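Rik1-associated factor 1 (Schizosaccharomyces pombe, PDB 4O9D) contributes, as a component of the Clr4 methyltransferase complex, to the establishment of heterochromatin through methylation of histone H3. Local coordinates at residues G358-V362 with Q373-M378; N57-L62 with Y89-L95; E234-S238 with A250-T254. All blocks are in the same frame, centred on the assembly; numbering follows the deposited sequence.

Contact 1 of 3, residues G358-V362 with Q373-M378. With EDO (1,2-ethanediol), chain E.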
loop_
_atom_site.group_PDB
_atom_site.type_symbol
_atom_site.label_atom_id
_atom_site.label_comp_id
_atom_site.label_asym_id
_atom_site.label_seq_id
_atom_site.Cartn_x
_atom_site.Cartn_y
_atom_site.Cartn_z
ATOM N N GLY A 358 -10.416 -9.482 -13.226
ATOM C CA GLY A 358 -10.973 -8.151 -13.380
ATOM C C GLY A 358 -12.185 -7.865 -12.498
ATOM O O GLY A 358 -12.818 -6.818 -12.615
ATOM N N ILE A 359 -12.519 -8.780 -11.593
ATOM C CA ILE A 359 -13.721 -8.601 -10.778
ATOM C C ILE A 359 -13.391 -8.184 -9.356
ATOM O O ILE A 359 -12.434 -8.668 -8.761
ATOM C CB ILE A 359 -14.559 -9.907 -10.705
ATOM C CG1 ILE A 359 -14.790 -10.494 -12.108
ATOM C CG2 ILE A 359 -15.904 -9.659 -10.001
ATOM C CD1 ILE A 359 -15.800 -9.724 -12.942
ATOM N N VAL A 360 -14.208 -7.287 -8.823
ATOM C CA VAL A 360 -14.179 -6.953 -7.403
ATOM C C VAL A 360 -15.292 -7.740 -6.728
ATOM O O VAL A 360 -16.461 -7.552 -7.050
ATOM C CB VAL A 360 -14.380 -5.439 -7.168
ATOM C CG1 VAL A 360 -14.461 -5.133 -5.672
ATOM C CG2 VAL A 360 -13.241 -4.641 -7.841
ATOM N N LYS A 361 -14.923 -8.636 -5.817
ATOM C CA LYS A 361 -15.886 -9.511 -5.157
ATOM C C LYS A 361 -16.081 -9.064 -3.714
ATOM O O LYS A 361 -15.120 -8.595 -3.068
ATOM C CB LYS A 361 -15.408 -10.967 -5.239
ATOM C CG LYS A 361 -15.524 -11.547 -6.667
ATOM C CD LYS A 361 -14.999 -12.965 -6.769
ATOM C CE LYS A 361 -15.317 -13.547 -8.164
ATOM N NZ LYS A 361 -16.804 -13.647 -8.360
ATOM N N VAL A 362 -17.324 -9.172 -3.232
ATOM C CA VAL A 362 -17.676 -8.754 -1.870
ATOM C C VAL A 362 -18.000 -10.025 -1.061
ATOM O O VAL A 362 -18.743 -10.887 -1.552
ATOM C CB VAL A 362 -18.883 -7.771 -1.834
ATOM C CG1 VAL A 362 -19.207 -7.339 -0.402
ATOM C CG2 VAL A 362 -18.632 -6.529 -2.724
ATOM N N GLN A 373 -21.626 -10.722 -3.534
ATOM C CA GLN A 373 -21.911 -10.222 -4.879
ATOM C C GLN A 373 -20.634 -9.761 -5.554
ATOM O O GLN A 373 -19.632 -9.518 -4.890
ATOM C CB GLN A 373 -22.879 -9.051 -4.783
ATOM C CG GLN A 373 -22.230 -7.804 -4.172
ATOM C CD GLN A 373 -23.109 -6.575 -4.285
ATOM O OE1 GLN A 373 -24.309 -6.629 -4.028
ATOM N NE2 GLN A 373 -22.508 -5.455 -4.665
ATOM N N ASN A 374 -20.661 -9.711 -6.880
ATOM C CA ASN A 374 -19.637 -9.038 -7.657
ATOM C C ASN A 374 -19.964 -7.554 -7.601
ATOM O O ASN A 374 -21.081 -7.158 -7.915
ATOM C CB ASN A 374 -19.618 -9.546 -9.103
ATOM C CG ASN A 374 -19.082 -10.972 -9.217
ATOM O OD1 ASN A 374 -18.494 -11.496 -8.284
ATOM N ND2 ASN A 374 -19.263 -11.591 -10.382
ATOM N N PHE A 375 -19.008 -6.737 -7.160
ATOM C CA PHE A 375 -19.221 -5.295 -7.065
ATOM C C PHE A 375 -19.108 -4.651 -8.426
ATOM O O PHE A 375 -19.936 -3.820 -8.808
ATOM C CB PHE A 375 -18.206 -4.627 -6.127
ATOM C CG PHE A 375 -18.362 -3.138 -6.049
ATOM C CD1 PHE A 375 -19.438 -2.577 -5.383
ATOM C CD2 PHE A 375 -17.438 -2.290 -6.655
ATOM C CE1 PHE A 375 -19.590 -1.190 -5.326
ATOM C CE2 PHE A 375 -17.584 -0.888 -6.598
ATOM C CZ PHE A 375 -18.652 -0.344 -5.948
ATOM N N THR A 376 -18.060 -5.014 -9.153
ATOM C CA THR A 376 -17.854 -4.442 -10.466
ATOM C C THR A 376 -16.915 -5.328 -11.248
ATOM O O THR A 376 -16.363 -6.276 -10.697
ATOM C CB THR A 376 -17.304 -2.998 -10.379
ATOM O OG1 THR A 376 -17.342 -2.393 -11.671
ATOM C CG2 THR A 376 -15.855 -2.965 -9.825
ATOM N N GLU A 377 -16.827 -5.068 -12.550
ATOM C CA GLU A 377 -15.950 -5.784 -13.462
ATOM C C GLU A 377 -15.155 -4.778 -14.303
ATOM O O GLU A 377 -15.735 -3.909 -14.993
ATOM C CB GLU A 377 -16.728 -6.709 -14.393
ATOM C CG GLU A 377 -15.817 -7.250 -15.491
ATOM C CD GLU A 377 -16.423 -8.363 -16.298
ATOM O OE1 GLU A 377 -17.615 -8.676 -16.100
ATOM O OE2 GLU A 377 -15.696 -8.922 -17.143
ATOM N N MET A 378 -13.833 -4.871 -14.234
ATOM C CA MET A 378 -12.980 -3.966 -15.005
ATOM C C MET A 378 -12.467 -4.693 -16.256
ATOM O O MET A 378 -12.597 -5.909 -16.360
ATOM C CB MET A 378 -11.843 -3.401 -14.115
ATOM C CG MET A 378 -12.358 -2.353 -13.074
ATOM S SD MET A 378 -11.090 -1.297 -12.407
ATOM C CE MET A 378 -10.798 -0.201 -13.783
HETATM C C1 EDO E . -22.477 -11.626 -8.953
HETATM O O1 EDO E . -23.005 -10.592 -8.125
HETATM C C2 EDO E . -23.261 -12.924 -8.766
HETATM O O2 EDO E . -22.419 -14.014 -9.152
HETATM O O HOH W 1 -17.957 -13.899 -11.133
#
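K361 NZ donates to N374 OD1 over 2.7 Å, with the ammonium close to the plane of the amide, and it grips a second acceptor. This is a water, 3.0 Å from K361 NZ, which also accepts from N374 ND2 at 2.8 Å, so that lysine and asparagine are tied both directly and through solvent. The two side chains run alongside each other in the same direction; the lysine is extended as far as CE and bends only at its last torsion (chi4 -64°), which carries NZ to the amide oxygen. On the same sheet face I359 spreads its branches: CG2 lies against the N374 amide, while CD1 packs on the aliphatic part of E377, 3.5 Å from its CB. The E377 carboxylate has its own charged mate in K323.

On the other face the contacts with V360 and V362 are mainly between carbons: V360 CG1 and V362 CG2 both rest on F375 CB, and V360 CG2 meets T376 CG2. T376 OG1 bonds to Y406 OH, and the F375 ring meets that of Y406 edge-to-face.

Between the pairs I359-E377 and K361-N374 one strand has a single residue, V360, and the other has two, F375 and T376. V360 O accepts from F375 N at 2.7 Å, whereas V360 N donates to T376 O at 3.0 Å. This is consistent with a beta bulge at F375-T376, where F375 has helix-like angles (phi -78°, psi -47°). M378 N closes the pairing on G358 O at 2.7 Å. On the far side N374 N binds O1 of a 1,2-ethanediol, probably from the crystallisation liquor, at 2.8 Å. The antiparallel pairing of 359-363 with 371-377, the latter outermost in its four-stranded sheet, is that of the two outer strands of a WD40 beta-propeller blade.

Contact 2 of 3, residues N57-L62 with Y89-L95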
loop_
_atom_site.group_PDB
_atom_site.type_symbol
_atom_site.label_atom_id
_atom_site.label_comp_id
_atom_site.label_asym_id
_atom_site.label_seq_id
_atom_site.Cartn_x
_atom_site.Cartn_y
_atom_site.Cartn_z
ATOM N N ASN A 57 4.487 8.716 -23.105
ATOM C CA ASN A 57 3.742 9.221 -21.960
ATOM C C ASN A 57 3.939 10.724 -21.731
ATOM O O ASN A 57 4.765 11.131 -20.919
ATOM C CB ASN A 57 4.141 8.445 -20.710
ATOM C CG ASN A 57 5.618 8.574 -20.394
ATOM O OD1 ASN A 57 6.386 9.165 -21.163
ATOM N ND2 ASN A 57 6.026 8.019 -19.257
ATOM N N ARG A 58 3.165 11.538 -22.446
ATOM C CA ARG A 58 3.224 12.991 -22.300
ATOM C C ARG A 58 2.903 13.364 -20.856
ATOM O O ARG A 58 3.650 14.101 -20.212
ATOM C CB ARG A 58 2.224 13.667 -23.248
ATOM C CG ARG A 58 2.617 15.086 -23.693
ATOM C CD ARG A 58 1.473 16.106 -23.502
ATOM N NE ARG A 58 0.165 15.564 -23.883
ATOM C CZ ARG A 58 -0.970 16.261 -23.887
ATOM N NH1 ARG A 58 -2.114 15.676 -24.249
ATOM N NH2 ARG A 58 -0.962 17.544 -23.538
ATOM N N LEU A 59 1.777 12.846 -20.363
ATOM C CA LEU A 59 1.362 13.022 -18.973
ATOM C C LEU A 59 1.445 11.653 -18.265
ATOM O O LEU A 59 1.743 10.641 -18.907
ATOM C CB LEU A 59 -0.051 13.627 -18.910
ATOM C CG LEU A 59 -0.291 14.869 -19.795
ATOM C CD1 LEU A 59 -1.759 15.319 -19.746
ATOM C CD2 LEU A 59 0.637 16.046 -19.443
ATOM N N GLY A 60 1.204 11.623 -16.954
ATOM C CA GLY A 60 1.562 10.470 -16.132
ATOM C C GLY A 60 2.958 10.736 -15.623
ATOM O O GLY A 60 3.690 11.499 -16.269
ATOM N N ASN A 61 3.377 10.129 -14.512
ATOM C CA ASN A 61 2.688 9.025 -13.850
ATOM C C ASN A 61 2.207 9.407 -12.434
ATOM O O ASN A 61 2.050 8.539 -11.568
ATOM C CB ASN A 61 3.676 7.859 -13.748
ATOM C CG ASN A 61 4.999 8.279 -13.092
ATOM O OD1 ASN A 61 5.308 9.466 -13.017
ATOM N ND2 ASN A 61 5.774 7.305 -12.615
ATOM N N LEU A 62 1.966 10.698 -12.206
ATOM C CA LEU A 62 1.683 11.202 -10.849
ATOM C C LEU A 62 0.627 12.319 -10.852
ATOM O O LEU A 62 0.884 13.437 -11.311
ATOM C CB LEU A 62 2.990 11.684 -10.173
ATOM C CG LEU A 62 2.805 12.216 -8.745
ATOM C CD1 LEU A 62 2.282 11.119 -7.804
ATOM C CD2 LEU A 62 4.098 12.855 -8.201
ATOM N N TYR A 89 9.766 8.427 -17.241
ATOM C CA TYR A 89 9.238 8.436 -15.884
ATOM C C TYR A 89 9.594 7.162 -15.108
ATOM O O TYR A 89 9.681 6.071 -15.685
ATOM C CB TYR A 89 7.734 8.683 -15.934
ATOM C CG TYR A 89 7.457 10.116 -16.296
ATOM C CD1 TYR A 89 7.541 11.114 -15.340
ATOM C CD2 TYR A 89 7.171 10.484 -17.601
ATOM C CE1 TYR A 89 7.313 12.424 -15.661
ATOM C CE2 TYR A 89 6.943 11.805 -17.938
ATOM C CZ TYR A 89 7.020 12.769 -16.964
ATOM O OH TYR A 89 6.797 14.086 -17.284
ATOM N N SER A 90 9.836 7.330 -13.806
ATOM C CA SER A 90 10.104 6.216 -12.896
ATOM C C SER A 90 8.852 5.839 -12.101
ATOM O O SER A 90 8.186 6.698 -11.540
ATOM C CB SER A 90 11.206 6.583 -11.896
ATOM O OG SER A 90 12.340 7.139 -12.537
ATOM N N THR A 91 8.571 4.547 -12.037
ATOM C CA THR A 91 7.483 4.010 -11.229
ATOM C C THR A 91 7.281 4.666 -9.856
ATOM O O THR A 91 8.204 4.782 -9.055
ATOM C CB THR A 91 7.707 2.514 -11.031
ATOM O OG1 THR A 91 7.632 1.872 -12.313
ATOM C CG2 THR A 91 6.649 1.913 -10.079
ATOM N N ILE A 92 6.050 5.071 -9.580
ATOM C CA ILE A 92 5.702 5.573 -8.262
ATOM C C ILE A 92 5.490 4.374 -7.360
ATOM O O ILE A 92 4.671 3.502 -7.664
ATOM C CB ILE A 92 4.421 6.424 -8.271
ATOM C CG1 ILE A 92 4.589 7.624 -9.210
ATOM C CG2 ILE A 92 4.080 6.888 -6.832
ATOM C CD1 ILE A 92 5.595 8.633 -8.737
ATOM N N SER A 93 6.222 4.326 -6.252
ATOM C CA SER A 93 6.176 3.150 -5.405
ATOM C C SER A 93 5.242 3.375 -4.211
ATOM O O SER A 93 4.602 2.444 -3.739
ATOM C CB SER A 93 7.596 2.741 -4.964
ATOM O OG SER A 93 8.217 3.779 -4.224
ATOM N N ASP A 94 5.128 4.603 -3.731
ATOM C CA ASP A 94 4.183 4.862 -2.661
ATOM C C ASP A 94 3.905 6.350 -2.592
ATOM O O ASP A 94 4.607 7.154 -3.189
ATOM C CB ASP A 94 4.710 4.347 -1.309
ATOM C CG ASP A 94 3.578 3.812 -0.383
ATOM O OD1 ASP A 94 2.380 4.010 -0.709
ATOM O OD2 ASP A 94 3.894 3.206 0.669
ATOM N N LEU A 95 2.860 6.711 -1.873
ATOM C CA LEU A 95 2.571 8.107 -1.620
ATOM C C LEU A 95 1.576 8.204 -0.494
ATOM O O LEU A 95 0.838 7.255 -0.222
ATOM C CB LEU A 95 2.061 8.820 -2.877
ATOM C CG LEU A 95 1.238 8.036 -3.892
ATOM C CD1 LEU A 95 -0.112 7.678 -3.334
ATOM C CD2 LEU A 95 1.099 8.863 -5.173
#
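G60 O stands over the centre of one face of the Y89 ring, 3.5 Å above its plane, and its closest ring atom is Y89 CZ. At the edge the amide of N57 approaches, with ND2 3.2 Å from Y89 CD2 and the amide plane 80° from that of the ring, so the two flat groups stand nearly upright to each other. N61 OD1 comes in obliquely, 3.6 Å from Y89 CD1. All three are van der Waals contacts of polar groups with the ring. Were Y89 an alanine, the G60 carbonyl would probably be left over a gap and the N57 amide without the edge it stands against.

The hydrogen bonding centres on N61, which follows a cis peptide bond. Its ND2 donates to S90 O at 2.7 Å; the acceptor lies in the plane of the asparagine amide, but the donor sits well above the S90 carbonyl plane, and the N-H...O angle of 140° shows a bent bond. With CG between the backbone N and the carbonyl carbon, chi1 53° turns this buried amide toward 89-95, and its bonds to S90 O, S49 O and S77 OG hold it there.

In the fold this is a seam between neighbouring propeller blades: 57-62 is the loop entering strand 62-66, and 92-95 belongs to the long strand 87-97 of the next sheet.

Apolar contacts finish the seam. L62 and L95 lie alongside with their ends running opposite ways, L62 CD1 3.7 Å from L95 CD2, and L62 CD1 is also 4.2 Å from I92 CD1. I92 and L95 also reach C35, on strand 33-38 of the preceding blade.

Contact 3 of 3, residues E234-S238 with A250-T254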
loop_
_atom_site.group_PDB
_atom_site.type_symbol
_atom_site.label_atom_id
_atom_site.label_comp_id
_atom_site.label_asym_id
_atom_site.label_seq_id
_atom_site.Cartn_x
_atom_site.Cartn_y
_atom_site.Cartn_z
ATOM N N GLU A 234 13.027 -14.894 5.881
ATOM C CA GLU A 234 11.987 -15.138 4.882
ATOM C C GLU A 234 11.685 -13.763 4.266
ATOM O O GLU A 234 11.897 -12.734 4.911
ATOM C CB GLU A 234 10.710 -15.703 5.537
ATOM C CG GLU A 234 10.930 -17.023 6.318
ATOM C CD GLU A 234 9.758 -17.416 7.225
ATOM O OE1 GLU A 234 8.811 -16.617 7.445
ATOM O OE2 GLU A 234 9.808 -18.542 7.742
ATOM N N ALA A 235 11.201 -13.754 3.032
ATOM C CA ALA A 235 10.928 -12.509 2.310
ATOM C C ALA A 235 9.545 -11.997 2.686
ATOM O O ALA A 235 8.523 -12.567 2.278
ATOM C CB ALA A 235 11.010 -12.739 0.808
ATOM N N PHE A 236 9.512 -10.908 3.434
ATOM C CA PHE A 236 8.254 -10.329 3.849
ATOM C C PHE A 236 7.642 -9.502 2.734
ATOM O O PHE A 236 8.331 -8.746 2.050
ATOM C CB PHE A 236 8.417 -9.547 5.148
ATOM C CG PHE A 236 8.519 -10.445 6.336
ATOM C CD1 PHE A 236 9.695 -11.128 6.601
ATOM C CD2 PHE A 236 7.425 -10.669 7.143
ATOM C CE1 PHE A 236 9.770 -12.012 7.661
ATOM C CE2 PHE A 236 7.499 -11.551 8.203
ATOM C CZ PHE A 236 8.657 -12.219 8.464
ATOM N N THR A 237 6.335 -9.691 2.563
ATOM C CA THR A 237 5.602 -9.177 1.430
ATOM C C THR A 237 4.528 -8.177 1.832
ATOM O O THR A 237 4.124 -7.365 1.023
ATOM C CB THR A 237 4.921 -10.323 0.615
ATOM O OG1 THR A 237 4.016 -11.079 1.448
ATOM C CG2 THR A 237 5.966 -11.269 0.015
ATOM N N SER A 238 4.061 -8.211 3.075
ATOM C CA SER A 238 2.953 -7.340 3.410
ATOM C C SER A 238 2.808 -7.148 4.927
ATOM O O SER A 238 3.049 -8.067 5.678
ATOM C CB SER A 238 1.679 -7.970 2.818
ATOM O OG SER A 238 0.526 -7.461 3.417
ATOM N N ALA A 250 1.962 -9.766 9.474
ATOM C CA ALA A 250 2.994 -9.674 8.458
ATOM C C ALA A 250 3.028 -10.976 7.697
ATOM O O ALA A 250 3.024 -12.040 8.308
ATOM C CB ALA A 250 4.318 -9.446 9.091
ATOM N N SER A 251 3.094 -10.908 6.377
ATOM C CA SER A 251 3.161 -12.132 5.585
ATOM C C SER A 251 4.534 -12.266 4.941
ATOM O O SER A 251 5.174 -11.283 4.615
ATOM C CB SER A 251 2.066 -12.153 4.508
ATOM O OG SER A 251 2.250 -11.079 3.553
ATOM N N SER A 252 4.985 -13.502 4.742
ATOM C CA SER A 252 6.214 -13.730 4.013
ATOM C C SER A 252 6.088 -14.894 3.022
ATOM O O SER A 252 5.206 -15.743 3.159
ATOM C CB SER A 252 7.341 -14.046 5.006
ATOM O OG SER A 252 7.046 -15.283 5.674
ATOM N N ASN A 253 6.980 -14.904 2.028
ATOM C CA ASN A 253 7.195 -16.062 1.161
ATOM C C ASN A 253 8.449 -16.795 1.669
ATOM O O ASN A 253 9.403 -16.141 2.116
ATOM C CB ASN A 253 7.413 -15.621 -0.299
ATOM C CG ASN A 253 6.173 -14.934 -0.913
ATOM O OD1 ASN A 253 5.054 -15.105 -0.434
ATOM N ND2 ASN A 253 6.388 -14.155 -1.960
ATOM N N THR A 254 8.443 -18.129 1.607
ATOM C CA THR A 254 9.531 -18.954 2.154
ATOM C C THR A 254 10.093 -19.824 1.036
ATOM O O THR A 254 9.687 -19.681 -0.115
ATOM C CB THR A 254 9.038 -19.843 3.328
ATOM O OG1 THR A 254 8.327 -20.974 2.818
ATOM C CG2 THR A 254 8.127 -19.057 4.265
#
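One face of the F236 ring is covered by S252, whose CB lies 3.8 Å from the ring centroid and only 3° off the normal, a CH-pi contact over the centre. At the ring edge, near its plane, A250 CB packs 3.9 Å from F236 CD2. The carboxylate of E234 is met from above its plane by S252 OG, 2.8 Å from E234 OE1; the serine thus turns its carbon to the phenyl and its hydroxyl to the acid. Its OG lies between the backbone N and the carbonyl carbon (chi1 65°), which sends it toward E234 while CB stays over the ring. E234 OE1 has a second partner in the Y261 hydroxyl.

The two strands form a beta hairpin of a WD40 propeller blade, 235-241 being the first and 247-253 the second strand of a four-stranded antiparallel sheet. Their pairing slips by one residue between F236 and S238. T237 N gives its hydrogen to S251 O at 2.8 Å, but S251 N bonds to S238 O at 2.9 Å, so T237 and S238 share S251 as their opposite number: a classic beta bulge. Before it the pairing is regular, with A235 and N253 bonded in both directions.

Away from F236, polar side chains face the strand 281-286 of the next blade. N253 spans the junction, OD1 bonding to I281 N and ND2 to D280, and it is crossed at about a right angle by T237, whose CG2 lies 3.5 Å from N253 ND2. S238 OG bonds to A284 N. S251 OG donates to T237 OG1 over 2.7 Å, and T237 OG1 in turn bonds to the carbonyl oxygen of I281.

In the fold
All three contacts belong to the WD-repeat propeller portion of Rik1-associated factor 1, the piece of the longer protein that this chain holds, but sample different depths and directions of it. Contacts 1 and 3 are antiparallel pairings within a blade, contact 1 holding the outer two strands and contact 3 the inner two. Contact 2 instead joins adjacent blades, a loop against a strand with no strand pairing. Chemistry follows place: contact 1 is partly exposed and carries a lysine-amide pair with water, whereas the buried contacts 2 and 3 satisfy the N61 and N253 amides and several hydroxyls through protein atoms and pack against one face and an edge of an aromatic ring. None touches another.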